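Local coordinates for protein VP5 (Halorubrum pleomorphic virus 2, PDB 6QGI) that probably serves as the envelope spike of a pleomorphic haloarchaeal virus and drives fusion of the viral membrane with that of its host cell, at residues W18-F23 and L290-V295. Sequence-based numbering, arbitrary orientation.
Sequences WALREF and LIALNV
Leu20 and Leu293 meet branch against branch at the C-terminal end of helix 285-292, their side chains slanting across each other in a buried contact without a hydrogen bond between 18-23 and 290-295. CD2 of Leu20 lies 3.7 Å from CG of Leu293, while CD1 of Leu20 reaches past that branch point to CB of Ala292, also at 3.7 Å. The fork of Leu20 thus touches both the last helical residue and the one that follows it. Leu293 sets CG beside its own backbone N, opposite the carbonyl carbon (chi1 -77°), and its CD2 continues to CB of Ala19 at 4.1 Å. Val69 of helix 66-86 touches both Ala19 and Leu293, and Ala274 of helix 270-279 packs on Ala292. At the border of this apolar patch, Arg21 forms a salt bridge with Asp289, and the carbonyl O of Leu20 accepts a hydrogen bond from NE of Arg271. Beyond Leu293, Asn294, with a positive phi of 51°, is the C-prime residue: its N donates a hydrogen bond to Ile291 O (2.9 Å), and Val295 N one to Leu290 O (3.1 Å). The leucine and alanine side chains pack an N-terminal loop against the helix end, which closes in a Schellman motif.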
ATOM      1  N   TRP A  18      -4.658  -5.513  -6.410  1.00 25.17           N
ATOM      2  CA  TRP A  18      -4.692  -6.929  -6.031  1.00 25.48           C
ATOM      3  C   TRP A  18      -6.050  -7.348  -5.469  1.00 30.01           C
ATOM      4  O   TRP A  18      -6.380  -8.537  -5.464  1.00 29.79           O
ATOM      5  CB  TRP A  18      -3.597  -7.221  -4.998  1.00 24.19           C
ATOM      6  CG  TRP A  18      -3.744  -6.436  -3.731  1.00 24.81           C
ATOM      7  CD1 TRP A  18      -3.241  -5.196  -3.472  1.00 27.53           C
ATOM      8  CD2 TRP A  18      -4.436  -6.847  -2.547  1.00 24.47           C
ATOM      9  NE1 TRP A  18      -3.629  -4.782  -2.223  1.00 26.74           N
ATOM     10  CE2 TRP A  18      -4.332  -5.791  -1.616  1.00 28.19           C
ATOM     11  CE3 TRP A  18      -5.144  -8.007  -2.184  1.00 25.79           C
ATOM     12  CZ2 TRP A  18      -4.905  -5.860  -0.342  1.00 27.37           C
ATOM     13  CZ3 TRP A  18      -5.709  -8.076  -0.921  1.00 27.16           C
ATOM     14  CH2 TRP A  18      -5.579  -7.017  -0.012  1.00 27.61           C
ATOM     15  N   ALA A  19      -6.816  -6.374  -4.956  1.00 26.87           N
ATOM     16  CA  ALA A  19      -8.147  -6.606  -4.415  1.00 26.79           C
ATOM     17  C   ALA A  19      -9.202  -6.452  -5.510  1.00 31.60           C
ATOM     18  O   ALA A  19     -10.368  -6.748  -5.275  1.00 31.48           O
ATOM     19  CB  ALA A  19      -8.413  -5.635  -3.275  1.00 27.28           C
ATOM     20  N   LEU A  20      -8.791  -6.014  -6.716  1.00 28.37           N
ATOM     21  CA  LEU A  20      -9.711  -5.807  -7.834  1.00 28.82           C
ATOM     22  C   LEU A  20      -9.481  -6.766  -8.999  1.00 33.31           C
ATOM     23  O   LEU A  20     -10.450  -7.214  -9.607  1.00 33.59           O
ATOM     24  CB  LEU A  20      -9.612  -4.363  -8.338  1.00 28.83           C
ATOM     25  CG  LEU A  20     -10.186  -3.302  -7.418  1.00 32.77           C
ATOM     26  CD1 LEU A  20      -9.841  -1.948  -7.912  1.00 33.05           C
ATOM     27  CD2 LEU A  20     -11.706  -3.435  -7.299  1.00 34.30           C
ATOM     28  N   ARG A  21      -8.211  -7.069  -9.322  1.00 29.23           N
ATOM     29  CA  ARG A  21      -7.854  -7.932 -10.452  1.00 28.86           C
ATOM     30  C   ARG A  21      -6.529  -8.642 -10.201  1.00 34.37           C
ATOM     31  O   ARG A  21      -5.877  -8.351  -9.199  1.00 33.36           O
ATOM     32  CB  ARG A  21      -7.759  -7.075 -11.728  1.00 26.24           C
ATOM     33  CG  ARG A  21      -6.574  -6.109 -11.694  1.00 26.90           C
ATOM     34  CD  ARG A  21      -6.705  -4.967 -12.661  1.00 28.41           C
ATOM     35  NE  ARG A  21      -5.778  -3.899 -12.291  1.00 33.30           N
ATOM     36  CZ  ARG A  21      -6.088  -2.877 -11.499  1.00 42.39           C
ATOM     37  NH1 ARG A  21      -7.315  -2.766 -10.999  1.00 22.01           N
ATOM     38  NH2 ARG A  21      -5.184  -1.957 -11.206  1.00 30.48           N
ATOM     39  N   GLU A  22      -6.110  -9.538 -11.128  1.00 33.10           N
ATOM     40  CA  GLU A  22      -4.812 -10.210 -11.057  1.00 33.17           C
ATOM     41  C   GLU A  22      -3.729  -9.123 -11.102  1.00 37.41           C
ATOM     42  O   GLU A  22      -3.734  -8.285 -12.005  1.00 36.57           O
ATOM     43  CB  GLU A  22      -4.656 -11.235 -12.191  1.00 35.32           C
ATOM     44  CG  GLU A  22      -3.565 -12.257 -11.929  1.00 48.77           C
ATOM     45  CD  GLU A  22      -3.146 -13.128 -13.097  1.00 73.50           C
ATOM     46  OE1 GLU A  22      -3.626 -12.897 -14.231  1.00 70.59           O
ATOM     47  OE2 GLU A  22      -2.322 -14.046 -12.876  1.00 67.26           O
ATOM     48  N   PHE A  23      -2.892  -9.069 -10.065  1.00 35.58           N
ATOM     49  CA  PHE A  23      -1.875  -8.033  -9.894  1.00 36.01           C
ATOM     50  C   PHE A  23      -0.466  -8.578 -10.098  1.00 42.13           C
ATOM     51  O   PHE A  23      -0.211  -9.752  -9.822  1.00 42.66           O
ATOM     52  CB  PHE A  23      -2.007  -7.425  -8.486  1.00 37.00           C
ATOM     53  CG  PHE A  23      -1.711  -5.949  -8.330  1.00 38.31           C
ATOM     54  CD1 PHE A  23      -2.257  -5.014  -9.208  1.00 41.37           C
ATOM     55  CD2 PHE A  23      -0.957  -5.483  -7.257  1.00 40.04           C
ATOM     56  CE1 PHE A  23      -1.992  -3.650  -9.054  1.00 42.26           C
ATOM     57  CE2 PHE A  23      -0.704  -4.115  -7.097  1.00 42.57           C
ATOM     58  CZ  PHE A  23      -1.228  -3.208  -7.993  1.00 41.01           C
ATOM     59  N   LEU A 290      -8.983   2.757  -5.856  1.00 24.69           N
ATOM     60  CA  LEU A 290      -9.637   3.165  -4.606  1.00 24.49           C
ATOM     61  C   LEU A 290     -11.089   3.613  -4.848  1.00 29.66           C
ATOM     62  O   LEU A 290     -11.943   3.359  -3.997  1.00 29.31           O
ATOM     63  CB  LEU A 290      -8.854   4.276  -3.881  1.00 24.44           C
ATOM     64  CG  LEU A 290      -7.631   3.844  -3.047  1.00 28.05           C
ATOM     65  CD1 LEU A 290      -6.895   5.046  -2.522  1.00 28.12           C
ATOM     66  CD2 LEU A 290      -8.021   2.947  -1.864  1.00 29.50           C
ATOM     67  N   ILE A 291     -11.370   4.262  -6.006  1.00 27.49           N
ATOM     68  CA  ILE A 291     -12.725   4.687  -6.391  1.00 28.29           C
ATOM     69  C   ILE A 291     -13.536   3.420  -6.704  1.00 32.35           C
ATOM     70  O   ILE A 291     -14.670   3.296  -6.243  1.00 32.47           O
ATOM     71  CB  ILE A 291     -12.715   5.713  -7.570  1.00 32.20           C
ATOM     72  CG1 ILE A 291     -12.124   7.068  -7.116  1.00 32.88           C
ATOM     73  CG2 ILE A 291     -14.119   5.915  -8.193  1.00 33.15           C
ATOM     74  CD1 ILE A 291     -11.446   7.848  -8.220  1.00 41.09           C
ATOM     75  N   ALA A 292     -12.924   2.465  -7.437  1.00 28.72           N
ATOM     76  CA  ALA A 292     -13.531   1.178  -7.797  1.00 28.63           C
ATOM     77  C   ALA A 292     -13.850   0.326  -6.557  1.00 32.42           C
ATOM     78  O   ALA A 292     -14.810  -0.448  -6.580  1.00 31.90           O
ATOM     79  CB  ALA A 292     -12.612   0.414  -8.723  1.00 29.11           C
ATOM     80  N   LEU A 293     -13.054   0.489  -5.474  1.00 28.92           N
ATOM     81  CA  LEU A 293     -13.250  -0.210  -4.201  1.00 28.48           C
ATOM     82  C   LEU A 293     -14.204   0.577  -3.294  1.00 33.45           C
ATOM     83  O   LEU A 293     -14.381   0.226  -2.130  1.00 32.84           O
ATOM     84  CB  LEU A 293     -11.908  -0.475  -3.500  1.00 27.75           C
ATOM     85  CG  LEU A 293     -11.087  -1.629  -4.076  1.00 31.64           C
ATOM     86  CD1 LEU A 293      -9.614  -1.435  -3.813  1.00 31.34           C
ATOM     87  CD2 LEU A 293     -11.575  -2.982  -3.557  1.00 33.07           C
ATOM     88  N   ASN A 294     -14.844   1.626  -3.851  1.00 31.24           N
ATOM     89  CA  ASN A 294     -15.843   2.483  -3.212  1.00 31.71           C
ATOM     90  C   ASN A 294     -15.378   3.029  -1.839  1.00 35.99           C
ATOM     91  O   ASN A 294     -16.112   2.988  -0.843  1.00 36.85           O
ATOM     92  CB  ASN A 294     -17.175   1.736  -3.094  1.00 31.02           C
ATOM     93  CG  ASN A 294     -18.350   2.631  -2.842  1.00 40.65           C
ATOM     94  OD1 ASN A 294     -18.525   3.668  -3.494  1.00 32.82           O
ATOM     95  ND2 ASN A 294     -19.173   2.242  -1.879  1.00 28.04           N
ATOM     96  N   VAL A 295     -14.159   3.564  -1.809  1.00 31.21           N
ATOM     97  CA  VAL A 295     -13.590   4.157  -0.603  1.00 30.34           C
ATOM     98  C   VAL A 295     -14.018   5.637  -0.601  1.00 33.61           C
ATOM     99  O   VAL A 295     -13.771   6.304  -1.604  1.00 33.24           O
ATOM    100  CB  VAL A 295     -12.046   3.947  -0.552  1.00 33.29           C
ATOM    101  CG1 VAL A 295     -11.406   4.716   0.597  1.00 32.96           C
ATOM    102  CG2 VAL A 295     -11.695   2.462  -0.462  1.00 32.37           C
TER